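Local coordinates for putative amino acid binding protein (Streptococcus mutans, PDB 4C0R) that probably serves as the substrate-binding protein of an ABC importer, capturing glutathione outside the cell and delivering it to the TcyBC transporter, at residues Val5-Val10 and Tyr63-Asn68; Ala67-Tyr72 and Pro190-Ile195. One frame throughout, in Å; residues are numbered along the deposited sequence.

Contact 1: residues Val5-Val10 and Tyr63-Asn68; sequences VTLATV and YQIGAN. With GDS (oxidized glutathione disulfide), chain C.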
ATOM      1  N   VAL A   5       3.545  10.998  18.883  1.00 14.15           N
ATOM      2  CA  VAL A   5       3.371   9.715  18.195  1.00 14.67           C
ATOM      3  C   VAL A   5       4.012   9.933  16.839  1.00 11.21           C
ATOM      4  O   VAL A   5       3.631  10.870  16.139  1.00 13.41           O
ATOM      5  CB  VAL A   5       1.839   9.393  17.971  1.00 12.86           C
ATOM      6  CG1 VAL A   5       1.600   8.264  16.926  1.00 15.05           C
ATOM      7  CG2 VAL A   5       1.167   9.062  19.280  1.00 18.02           C
ATOM      8  N   THR A   6       4.930   9.066  16.407  1.00  8.75           N
ATOM      9  CA  THR A   6       5.494   9.200  15.065  1.00  9.91           C
ATOM     10  C   THR A   6       4.915   8.136  14.130  1.00  9.15           C
ATOM     11  O   THR A   6       4.958   6.944  14.400  1.00  9.33           O
ATOM     12  CB  THR A   6       7.007   9.109  15.077  1.00 12.20           C
ATOM     13  OG1 THR A   6       7.507  10.176  15.913  1.00 12.68           O
ATOM     14  CG2 THR A   6       7.586   9.288  13.699  1.00 13.93           C
ATOM     15  N   LEU A   7       4.271   8.629  13.081  1.00  8.17           N
ATOM     16  CA  LEU A   7       3.769   7.796  11.971  1.00  8.50           C
ATOM     17  C   LEU A   7       4.831   7.758  10.881  1.00  9.55           C
ATOM     18  O   LEU A   7       5.261   8.800  10.375  1.00 11.10           O
ATOM     19  CB  LEU A   7       2.436   8.385  11.476  1.00  8.43           C
ATOM     20  CG  LEU A   7       1.793   7.602  10.328  1.00 10.13           C
ATOM     21  CD1 LEU A   7       0.299   7.916  10.276  1.00 10.65           C
ATOM     22  CD2 LEU A   7       2.397   7.880   8.963  1.00 10.86           C
ATOM     23  N   ALA A   8       5.280   6.548  10.567  1.00  7.42           N
ATOM     24  CA  ALA A   8       6.293   6.344   9.518  1.00  8.85           C
ATOM     25  C   ALA A   8       5.665   5.906   8.203  1.00  6.49           C
ATOM     26  O   ALA A   8       4.742   5.093   8.180  1.00  8.03           O
ATOM     27  CB  ALA A   8       7.323   5.324   9.963  1.00  8.19           C
ATOM     28  N   THR A   9       6.147   6.519   7.102  1.00  7.92           N
ATOM     29  CA  THR A   9       5.647   6.222   5.795  1.00  8.06           C
ATOM     30  C   THR A   9       6.765   6.278   4.796  1.00 10.64           C
ATOM     31  O   THR A   9       7.787   6.856   5.104  1.00 10.23           O
ATOM     32  CB  THR A   9       4.515   7.206   5.437  1.00  8.14           C
ATOM     33  OG1 THR A   9       3.859   6.797   4.251  1.00  8.73           O
ATOM     34  CG2 THR A   9       5.051   8.609   5.261  1.00 11.71           C
ATOM     35  N   VAL A  10       6.578   5.733   3.596  1.00  8.85           N
ATOM     36  CA  VAL A  10       7.622   5.857   2.573  1.00  7.53           C
ATOM     37  C   VAL A  10       7.377   7.118   1.753  1.00  8.73           C
ATOM     38  O   VAL A  10       8.328   7.820   1.376  1.00  9.94           O
ATOM     39  CB  VAL A  10       7.686   4.640   1.648  1.00 10.32           C
ATOM     40  CG1 VAL A  10       8.890   4.739   0.755  1.00 11.60           C
ATOM     41  CG2 VAL A  10       7.761   3.323   2.462  1.00  9.64           C
ATOM     42  N   TYR A  63       9.211   4.239  16.020  1.00 13.22           N
ATOM     43  CA  TYR A  63       7.966   4.681  15.405  1.00 10.75           C
ATOM     44  C   TYR A  63       6.812   3.975  16.095  1.00  9.61           C
ATOM     45  O   TYR A  63       6.981   2.870  16.596  1.00 11.32           O
ATOM     46  CB  TYR A  63       7.920   4.314  13.885  1.00 10.45           C
ATOM     47  CG  TYR A  63       9.045   4.866  13.062  1.00 10.55           C
ATOM     48  CD1 TYR A  63       9.454   6.176  13.197  1.00 12.24           C
ATOM     49  CD2 TYR A  63       9.703   4.057  12.152  1.00 12.12           C
ATOM     50  CE1 TYR A  63      10.507   6.681  12.454  1.00 12.91           C
ATOM     51  CE2 TYR A  63      10.754   4.577  11.392  1.00 13.97           C
ATOM     52  CZ  TYR A  63      11.134   5.874  11.564  1.00 13.87           C
ATOM     53  OH  TYR A  63      12.182   6.388  10.789  1.00 16.26           O
ATOM     54  N   GLN A  64       5.625   4.594  16.116  1.00  9.98           N
ATOM     55  CA  GLN A  64       4.425   4.011  16.720  1.00  9.75           C
ATOM     56  C   GLN A  64       3.382   3.535  15.711  1.00  8.04           C
ATOM     57  O   GLN A  64       2.648   2.614  16.006  1.00 10.12           O
ATOM     58  CB  GLN A  64       3.762   4.980  17.696  1.00 12.12           C
ATOM     59  CG  GLN A  64       4.590   5.245  18.951  1.00 12.26           C
ATOM     60  CD  GLN A  64       5.899   5.963  18.682  1.00 13.88           C
ATOM     61  OE1 GLN A  64       5.927   7.062  18.112  1.00 15.20           O
ATOM     62  NE2 GLN A  64       6.993   5.343  19.089  1.00 16.52           N
ATOM     63  N   ILE A  65       3.324   4.188  14.533  1.00  8.66           N
ATOM     64  CA  ILE A  65       2.335   3.840  13.513  1.00  7.64           C
ATOM     65  C   ILE A  65       3.085   3.715  12.205  1.00  7.99           C
ATOM     66  O   ILE A  65       4.031   4.472  11.948  1.00  8.63           O
ATOM     67  CB  ILE A  65       1.245   4.931  13.330  1.00  8.60           C
ATOM     68  CG1 ILE A  65       0.675   5.359  14.674  1.00 10.27           C
ATOM     69  CG2 ILE A  65       0.169   4.391  12.431  1.00  8.74           C
ATOM     70  CD1 ILE A  65      -0.357   6.444  14.547  1.00 14.51           C
ATOM     71  N   GLY A  66       2.679   2.773  11.365  1.00  6.86           N
ATOM     72  CA  GLY A  66       3.169   2.647  10.007  1.00 10.06           C
ATOM     73  C   GLY A  66       1.983   2.758   9.063  1.00  8.46           C
ATOM     74  O   GLY A  66       0.907   2.228   9.338  1.00  6.43           O
ATOM     75  N   ALA A  67       2.172   3.454   7.957  1.00  7.60           N
ATOM     76  CA  ALA A  67       1.087   3.655   6.977  1.00  6.68           C
ATOM     77  C   ALA A  67       1.700   3.868   5.634  1.00  6.75           C
ATOM     78  O   ALA A  67       2.467   4.802   5.459  1.00  8.91           O
ATOM     79  CB  ALA A  67       0.269   4.827   7.323  1.00  7.56           C
ATOM     80  N   ASN A  68       1.410   2.980   4.712  1.00  6.73           N
ATOM     81  CA  ASN A  68       1.832   3.086   3.325  1.00  7.32           C
ATOM     82  C   ASN A  68       1.175   1.960   2.504  1.00  9.35           C
ATOM     83  O   ASN A  68       1.848   1.054   2.035  1.00  6.37           O
ATOM     84  CB  ASN A  68       3.374   2.999   3.205  1.00  7.38           C
ATOM     85  CG  ASN A  68       3.894   3.659   1.947  1.00 10.30           C
ATOM     86  OD1 ASN A  68       4.447   4.776   1.969  1.00  8.04           O
ATOM     87  ND2 ASN A  68       3.688   3.002   0.832  1.00  8.18           N
TER
HETATM   88  CD1 GDS C 500      12.330   0.828  -1.455  1.00 22.26           C
HETATM   89  N2  GDS C 500      11.641   1.119  -2.719  1.00 25.51           N
HETATM   90  CA2 GDS C 500      10.755   2.226  -2.682  1.00 24.92           C
HETATM   91  C2  GDS C 500      11.296   3.596  -2.894  1.00 20.30           C
HETATM   92  O2  GDS C 500      10.688   4.596  -2.460  1.00 21.41           O
HETATM   93  CB2 GDS C 500       9.303   2.129  -2.413  1.00 19.86           C
HETATM   94  SG2 GDS C 500       8.709   0.454  -2.330  1.00 15.74           S
HETATM   95  N3  GDS C 500      12.546   3.716  -3.617  1.00 19.10           N
HETATM   96  CA3 GDS C 500      13.166   5.031  -3.772  1.00 19.40           C
HETATM   97  C3  GDS C 500      14.326   4.997  -2.780  1.00 20.60           C
HETATM   98  OE3 GDS C 500      15.436   5.554  -3.053  1.00 26.99           O
HETATM   99  OE4 GDS C 500      14.235   4.409  -1.664  1.00 20.30           O
HETATM  100  N4  GDS C 500       5.832  -0.730  -3.250  1.00  8.07           N
HETATM  101  CA4 GDS C 500       6.176  -0.861  -4.646  1.00 11.90           C
HETATM  102  C4  GDS C 500       6.575  -2.262  -4.953  1.00  9.93           C
HETATM  103  OE5 GDS C 500       6.214  -3.230  -4.214  1.00  9.83           O
HETATM  104  OE6 GDS C 500       7.233  -2.446  -6.014  1.00 10.82           O
HETATM  105  C5  GDS C 500       5.505   0.567  -2.747  1.00  9.18           C
HETATM  106  O5  GDS C 500       5.481   1.533  -3.508  1.00  9.95           O
HETATM  107  CA5 GDS C 500       5.307   0.607  -1.299  1.00  9.91           C
HETATM  108  N5  GDS C 500       4.679  -0.477  -0.665  1.00  8.97           N
HETATM  109  CB5 GDS C 500       6.402   1.303  -0.558  1.00 11.40           C
HETATM  110  SG5 GDS C 500       7.855   0.219  -0.503  1.00 11.80           S
HETATM  111  CA6 GDS C 500       1.703  -4.138  -0.433  1.00  7.83           C
HETATM  112  C6  GDS C 500       2.285  -4.590   0.897  1.00  8.79           C
HETATM  113  OE7 GDS C 500       3.418  -5.143   0.902  1.00  8.21           O
HETATM  114  OE8 GDS C 500       1.662  -4.404   1.969  1.00  8.94           O
HETATM  115  N6  GDS C 500       0.301  -3.750  -0.191  1.00  7.79           N
HETATM  116  CB6 GDS C 500       2.499  -3.029  -1.021  1.00  8.40           C
HETATM  117  CG6 GDS C 500       2.837  -1.998   0.080  1.00  9.54           C
HETATM  118  CD6 GDS C 500       3.310  -0.745  -0.626  1.00  7.63           C
HETATM  119  O6  GDS C 500       2.575   0.099  -1.161  1.00  7.04           O
HETATM  120  O   HOH W   1       7.586   9.224  18.633  1.00 21.92           O

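Contact 2: residues Ala67-Tyr72 and Pro190-Ile195; sequences ANNISY and PYVYFI. With GDS (oxidized glutathione disulfide), chain C.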
ATOM      1  N   ALA A  67       2.172   3.454   7.957  1.00  7.60           N
ATOM      2  CA  ALA A  67       1.087   3.655   6.977  1.00  6.68           C
ATOM      3  C   ALA A  67       1.700   3.868   5.634  1.00  6.75           C
ATOM      4  O   ALA A  67       2.467   4.802   5.459  1.00  8.91           O
ATOM      5  CB  ALA A  67       0.269   4.827   7.323  1.00  7.56           C
ATOM      6  N   ASN A  68       1.410   2.980   4.712  1.00  6.73           N
ATOM      7  CA  ASN A  68       1.832   3.086   3.325  1.00  7.32           C
ATOM      8  C   ASN A  68       1.175   1.960   2.504  1.00  9.35           C
ATOM      9  O   ASN A  68       1.848   1.054   2.035  1.00  6.37           O
ATOM     10  CB  ASN A  68       3.374   2.999   3.205  1.00  7.38           C
ATOM     11  CG  ASN A  68       3.894   3.659   1.947  1.00 10.30           C
ATOM     12  OD1 ASN A  68       4.447   4.776   1.969  1.00  8.04           O
ATOM     13  ND2 ASN A  68       3.688   3.002   0.832  1.00  8.18           N
ATOM     14  N   ASN A  69      -0.125   2.006   2.311  1.00  7.96           N
ATOM     15  CA  ASN A  69      -0.821   0.979   1.489  1.00  7.35           C
ATOM     16  C   ASN A  69      -0.465  -0.446   1.992  1.00  7.37           C
ATOM     17  O   ASN A  69      -0.216  -1.352   1.194  1.00  7.96           O
ATOM     18  CB  ASN A  69      -0.405   1.167   0.042  1.00  7.47           C
ATOM     19  CG  ASN A  69      -1.078   0.229  -0.955  1.00  6.47           C
ATOM     20  OD1 ASN A  69      -2.284   0.006  -0.922  1.00  9.01           O
ATOM     21  ND2 ASN A  69      -0.278  -0.291  -1.874  1.00  7.96           N
ATOM     22  N   ILE A  70      -0.469  -0.619   3.310  1.00  6.39           N
ATOM     23  CA  ILE A  70       0.033  -1.861   3.902  1.00  7.13           C
ATOM     24  C   ILE A  70      -1.019  -2.930   4.041  1.00  6.32           C
ATOM     25  O   ILE A  70      -2.043  -2.715   4.654  1.00  7.69           O
ATOM     26  CB  ILE A  70       0.621  -1.570   5.280  1.00  8.05           C
ATOM     27  CG1 ILE A  70       1.836  -0.650   5.156  1.00  8.45           C
ATOM     28  CG2 ILE A  70       1.044  -2.838   6.041  1.00  8.19           C
ATOM     29  CD1 ILE A  70       2.337  -0.048   6.531  1.00  8.82           C
ATOM     30  N   SER A  71      -0.756  -4.094   3.463  1.00  5.65           N
ATOM     31  CA  SER A  71      -1.626  -5.244   3.523  1.00  6.42           C
ATOM     32  C   SER A  71      -1.466  -6.021   4.835  1.00  6.79           C
ATOM     33  O   SER A  71      -0.459  -5.918   5.508  1.00  7.82           O
ATOM     34  CB  SER A  71      -1.229  -6.243   2.410  1.00  9.40           C
ATOM     35  OG  SER A  71      -1.371  -5.679   1.130  1.00 10.79           O
ATOM     36  N   TYR A  72      -2.476  -6.819   5.158  1.00  8.39           N
ATOM     37  CA  TYR A  72      -2.344  -7.803   6.232  1.00  7.46           C
ATOM     38  C   TYR A  72      -1.526  -8.995   5.754  1.00 10.49           C
ATOM     39  O   TYR A  72      -1.824  -9.592   4.686  1.00 12.34           O
ATOM     40  CB  TYR A  72      -3.726  -8.357   6.574  1.00  9.65           C
ATOM     41  CG  TYR A  72      -3.646  -9.393   7.652  1.00 12.32           C
ATOM     42  CD1 TYR A  72      -3.541  -9.002   8.959  1.00 12.44           C
ATOM     43  CD2 TYR A  72      -3.669 -10.741   7.346  1.00 16.00           C
ATOM     44  CE1 TYR A  72      -3.469  -9.931   9.984  1.00 15.29           C
ATOM     45  CE2 TYR A  72      -3.581 -11.698   8.404  1.00 14.88           C
ATOM     46  CZ  TYR A  72      -3.508 -11.239   9.693  1.00 16.39           C
ATOM     47  OH  TYR A  72      -3.388 -12.092  10.809  1.00 25.37           O
ATOM     48  N   PRO A 190      -8.734  -7.605  -0.232  1.00  9.72           N
ATOM     49  CA  PRO A 190      -7.430  -6.933  -0.393  1.00  8.47           C
ATOM     50  C   PRO A 190      -7.353  -5.617   0.395  1.00  8.95           C
ATOM     51  O   PRO A 190      -7.153  -4.555  -0.172  1.00  8.90           O
ATOM     52  CB  PRO A 190      -7.381  -6.664  -1.902  1.00 12.68           C
ATOM     53  CG  PRO A 190      -8.802  -6.513  -2.270  1.00 11.95           C
ATOM     54  CD  PRO A 190      -9.569  -7.464  -1.428  1.00 12.79           C
ATOM     55  N   TYR A 191      -7.516  -5.718   1.692  1.00  8.09           N
ATOM     56  CA  TYR A 191      -7.607  -4.556   2.518  1.00  6.57           C
ATOM     57  C   TYR A 191      -6.237  -3.964   2.813  1.00  8.41           C
ATOM     58  O   TYR A 191      -5.213  -4.669   2.782  1.00  8.47           O
ATOM     59  CB  TYR A 191      -8.330  -4.879   3.809  1.00  6.82           C
ATOM     60  CG  TYR A 191      -9.829  -5.173   3.711  1.00  6.97           C
ATOM     61  CD1 TYR A 191     -10.558  -4.743   2.659  1.00  9.97           C
ATOM     62  CD2 TYR A 191     -10.483  -5.810   4.750  1.00  8.20           C
ATOM     63  CE1 TYR A 191     -11.956  -4.978   2.600  1.00  8.79           C
ATOM     64  CE2 TYR A 191     -11.842  -5.996   4.725  1.00 10.30           C
ATOM     65  CZ  TYR A 191     -12.560  -5.560   3.654  1.00 10.18           C
ATOM     66  OH  TYR A 191     -13.956  -5.755   3.621  1.00 11.09           O
ATOM     67  N   VAL A 192      -6.218  -2.687   3.148  1.00  8.82           N
ATOM     68  CA  VAL A 192      -4.993  -2.087   3.638  1.00  8.81           C
ATOM     69  C   VAL A 192      -5.308  -1.396   4.969  1.00  8.53           C
ATOM     70  O   VAL A 192      -6.509  -1.145   5.295  1.00  8.65           O
ATOM     71  CB  VAL A 192      -4.376  -1.199   2.672  1.00 10.69           C
ATOM     72  CG1 VAL A 192      -3.823  -2.030   1.436  1.00 10.82           C
ATOM     73  CG2 VAL A 192      -5.342  -0.126   2.295  1.00  8.75           C
ATOM     74  N   TYR A 193      -4.274  -1.135   5.760  1.00  6.99           N
ATOM     75  CA  TYR A 193      -4.439  -0.876   7.189  1.00  6.66           C
ATOM     76  C   TYR A 193      -3.365   0.036   7.711  1.00  5.95           C
ATOM     77  O   TYR A 193      -2.296   0.108   7.075  1.00  6.57           O
ATOM     78  CB  TYR A 193      -4.148  -2.187   7.945  1.00  7.12           C
ATOM     79  CG  TYR A 193      -5.045  -3.345   7.616  1.00  5.88           C
ATOM     80  CD1 TYR A 193      -4.799  -4.191   6.527  1.00  6.98           C
ATOM     81  CD2 TYR A 193      -6.144  -3.584   8.395  1.00  5.84           C
ATOM     82  CE1 TYR A 193      -5.648  -5.272   6.239  1.00  7.73           C
ATOM     83  CE2 TYR A 193      -7.019  -4.627   8.102  1.00  7.36           C
ATOM     84  CZ  TYR A 193      -6.755  -5.484   7.062  1.00  8.39           C
ATOM     85  OH  TYR A 193      -7.626  -6.528   6.812  1.00 10.28           O
ATOM     86  N   PHE A 194      -3.584   0.620   8.867  1.00  6.53           N
ATOM     87  CA  PHE A 194      -2.495   1.142   9.688  1.00  6.42           C
ATOM     88  C   PHE A 194      -1.933  -0.006  10.493  1.00  7.75           C
ATOM     89  O   PHE A 194      -2.676  -0.905  10.904  1.00  7.97           O
ATOM     90  CB  PHE A 194      -2.990   2.185  10.670  1.00  6.45           C
ATOM     91  CG  PHE A 194      -3.479   3.455  10.010  1.00  7.29           C
ATOM     92  CD1 PHE A 194      -2.586   4.315   9.386  1.00  8.81           C
ATOM     93  CD2 PHE A 194      -4.829   3.784  10.013  1.00  7.39           C
ATOM     94  CE1 PHE A 194      -3.031   5.486   8.789  1.00  9.93           C
ATOM     95  CE2 PHE A 194      -5.268   4.980   9.416  1.00  7.23           C
ATOM     96  CZ  PHE A 194      -4.368   5.808   8.825  1.00  8.34           C
ATOM     97  N   ILE A 195      -0.628   0.015  10.763  1.00  5.79           N
ATOM     98  CA  ILE A 195      -0.052  -0.905  11.700  1.00  6.53           C
ATOM     99  C   ILE A 195       0.599  -0.147  12.849  1.00  7.36           C
ATOM    100  O   ILE A 195       0.872   1.041  12.749  1.00  6.25           O
ATOM    101  CB  ILE A 195       0.966  -1.862  11.052  1.00  5.89           C
ATOM    102  CG1 ILE A 195       2.112  -1.095  10.389  1.00  7.71           C
ATOM    103  CG2 ILE A 195       0.313  -2.830  10.078  1.00  7.06           C
ATOM    104  CD1 ILE A 195       3.237  -2.031   9.868  1.00 10.39           C
TER
HETATM  105  CD1 GDS C 500      12.330   0.828  -1.455  1.00 22.26           C
HETATM  106  N2  GDS C 500      11.641   1.119  -2.719  1.00 25.51           N
HETATM  107  CA2 GDS C 500      10.755   2.226  -2.682  1.00 24.92           C
HETATM  108  C2  GDS C 500      11.296   3.596  -2.894  1.00 20.30           C
HETATM  109  O2  GDS C 500      10.688   4.596  -2.460  1.00 21.41           O
HETATM  110  CB2 GDS C 500       9.303   2.129  -2.413  1.00 19.86           C
HETATM  111  SG2 GDS C 500       8.709   0.454  -2.330  1.00 15.74           S
HETATM  112  N3  GDS C 500      12.546   3.716  -3.617  1.00 19.10           N
HETATM  113  CA3 GDS C 500      13.166   5.031  -3.772  1.00 19.40           C
HETATM  114  C3  GDS C 500      14.326   4.997  -2.780  1.00 20.60           C
HETATM  115  OE3 GDS C 500      15.436   5.554  -3.053  1.00 26.99           O
HETATM  116  OE4 GDS C 500      14.235   4.409  -1.664  1.00 20.30           O
HETATM  117  N4  GDS C 500       5.832  -0.730  -3.250  1.00  8.07           N
HETATM  118  CA4 GDS C 500       6.176  -0.861  -4.646  1.00 11.90           C
HETATM  119  C4  GDS C 500       6.575  -2.262  -4.953  1.00  9.93           C
HETATM  120  OE5 GDS C 500       6.214  -3.230  -4.214  1.00  9.83           O
HETATM  121  OE6 GDS C 500       7.233  -2.446  -6.014  1.00 10.82           O
HETATM  122  C5  GDS C 500       5.505   0.567  -2.747  1.00  9.18           C
HETATM  123  O5  GDS C 500       5.481   1.533  -3.508  1.00  9.95           O
HETATM  124  CA5 GDS C 500       5.307   0.607  -1.299  1.00  9.91           C
HETATM  125  N5  GDS C 500       4.679  -0.477  -0.665  1.00  8.97           N
HETATM  126  CB5 GDS C 500       6.402   1.303  -0.558  1.00 11.40           C
HETATM  127  SG5 GDS C 500       7.855   0.219  -0.503  1.00 11.80           S
HETATM  128  CA6 GDS C 500       1.703  -4.138  -0.433  1.00  7.83           C
HETATM  129  C6  GDS C 500       2.285  -4.590   0.897  1.00  8.79           C
HETATM  130  OE7 GDS C 500       3.418  -5.143   0.902  1.00  8.21           O
HETATM  131  OE8 GDS C 500       1.662  -4.404   1.969  1.00  8.94           O
HETATM  132  N6  GDS C 500       0.301  -3.750  -0.191  1.00  7.79           N
HETATM  133  CB6 GDS C 500       2.499  -3.029  -1.021  1.00  8.40           C
HETATM  134  CG6 GDS C 500       2.837  -1.998   0.080  1.00  9.54           C
HETATM  135  CD6 GDS C 500       3.310  -0.745  -0.626  1.00  7.63           C
HETATM  136  O6  GDS C 500       2.575   0.099  -1.161  1.00  7.04           O
HETATM  137  O   HOH W   2      -1.100   1.636   5.141  1.00  7.37           O
HETATM  138  O   HOH W   3      -3.950  -5.814   0.552  1.00 11.00           O
HETATM  139  O   HOH W   4      -4.647  -7.251   3.338  1.00  7.58           O

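Contact 1: residues Val5-Val10 and Tyr63-Asn68
Leu7 sits beside Ile65 and Ala8 beside Gly66 as the strand at Val5-Thr9 runs parallel to the short strand at Ile65-Ala67, their axes 4.5 Å apart and turned by 27°. The backbone ladder is carried by Ala8 N giving to Ile65 O (2.8 Å) and Ala67 N giving to Ala8 O. At the N-terminal end of Tyr63-Asn68, Thr6 O accepts from two successive amides, Gln64 N and Ile65 N. Gln64 folds back at chi2 (65°), which brings its OE1 to Thr6 N at 2.8 Å in an almost straight bond lying in the carbonyl plane; the glutamine amide thus stands in for a backbone carbonyl. A water bridges Gln64 OE1 and Thr6 OG1.

These are central strands of the sheet in one lobe of a periplasmic-binding-protein fold, joined through two successive beta-alpha-beta crossovers, by way of helix 27-36, strand 42-48 and helix 51-59, as in the family-3 solute-binding fold. One face is aliphatic: Val5 CG1 meets Ile65 CD1 at 3.6 Å, and Leu7 extends CD2 to Ala67 CB, on the face covered by helix 27-36. On the other face the small Ala8 lets an aromatic ring lie close: Ala8 CB sits over one face of the Tyr63 ring, 3.6 Å from its centroid, a CH-pi contact.

At the C-terminal end the chain reaches the pocket for oxidized glutathione disulfide. Asn68 CG stands anti to its own N (chi1 -156°), turning OD1 toward Val10 N, 2.8 Å away and above the carboxamide plane. Thr9 OG1 lies 2.7 Å from Ala67 O. Val10 presents its two methyls to the ligand, CG2 lying near GDS CB5 and CG1 near GDS O2. Beyond the two segments, Thr9 OG1 pairs with Ser17, Tyr63 OH with Thr49, Asn68 OD1 with Gly11 N and Asn68 ND2 with Thr13.

Contact 2: residues Ala67-Tyr72 and Pro190-Ile195
Ala67 touches Phe194 through its CB, 3.6 Å from CD1 and near the plane of the ring; a methyl is small enough to fit against this aromatic edge. The chain then turns a corner at Asn68 and Asn69, where a water bridges the two segments, accepting from Asn68 N and Ile70 N and donating to Tyr193 O. A carboxamide suits Asn69 because, with CG anti to the backbone N (chi1 -177°), its ND2 can donate to the ligand carbonyl oxygen, GDS O6. Asn69 O accepts from GDS N6 at 2.8 Å.

Ile70 O takes the direct backbone bond from Tyr193 N (2.9 Å), in the carbonyl plane but bent at the hydrogen to 131°. The Ile70 side chain meets Ile195, with Ile70 CD1 4.0 Å from Ile195 CD1 and the two side chains nearly perpendicular. The short hydroxyl of Ser71 can reach the ligand's amino group while its own backbone N points almost straight at GDS OE8 (2.9 Å). Asn69 O and Ser71 OG thus take the alpha-amino group, and Ser71 N the alpha-carboxylate, of one gamma-glutamyl residue, consistent with an amino-acid-binding family. Water also ties Ser71 OG, and separately Tyr72 N, to Tyr191 O. Tyr72 CB packs against Tyr193 CE1 at 3.7 Å.

Strand 191-196 is bordered beyond this contact by strand 81-96, whose Pro85 touches Tyr191 and Tyr193. Phe194 reaches Val31 and Ala32 of helix 27-36, while Ile70 and Tyr72 pack on helix 74-77.

Overall arrangement
Contact 1 and contact 2 have centres about 12 Å apart and share Ala67 and Asn68, where the first ends and the second begins along strand 65-71. In the sheet this strand lies between strands 3-9 and 191-196, parallel to the former and antiparallel to the latter, so segments far apart in sequence become neighbours. Gly66 N and Ile195 O, 2.9 Å apart, form a probable hydrogen bond joining the two contacts. The centre of contact 1 lies about 13 Å, and that of contact 2 about 6 Å, from the centre of the chain. Both reach the bound glutathione disulfide: the shared strand runs from the buried sheet to the corner at Asn68-Asn69, beside the ligand.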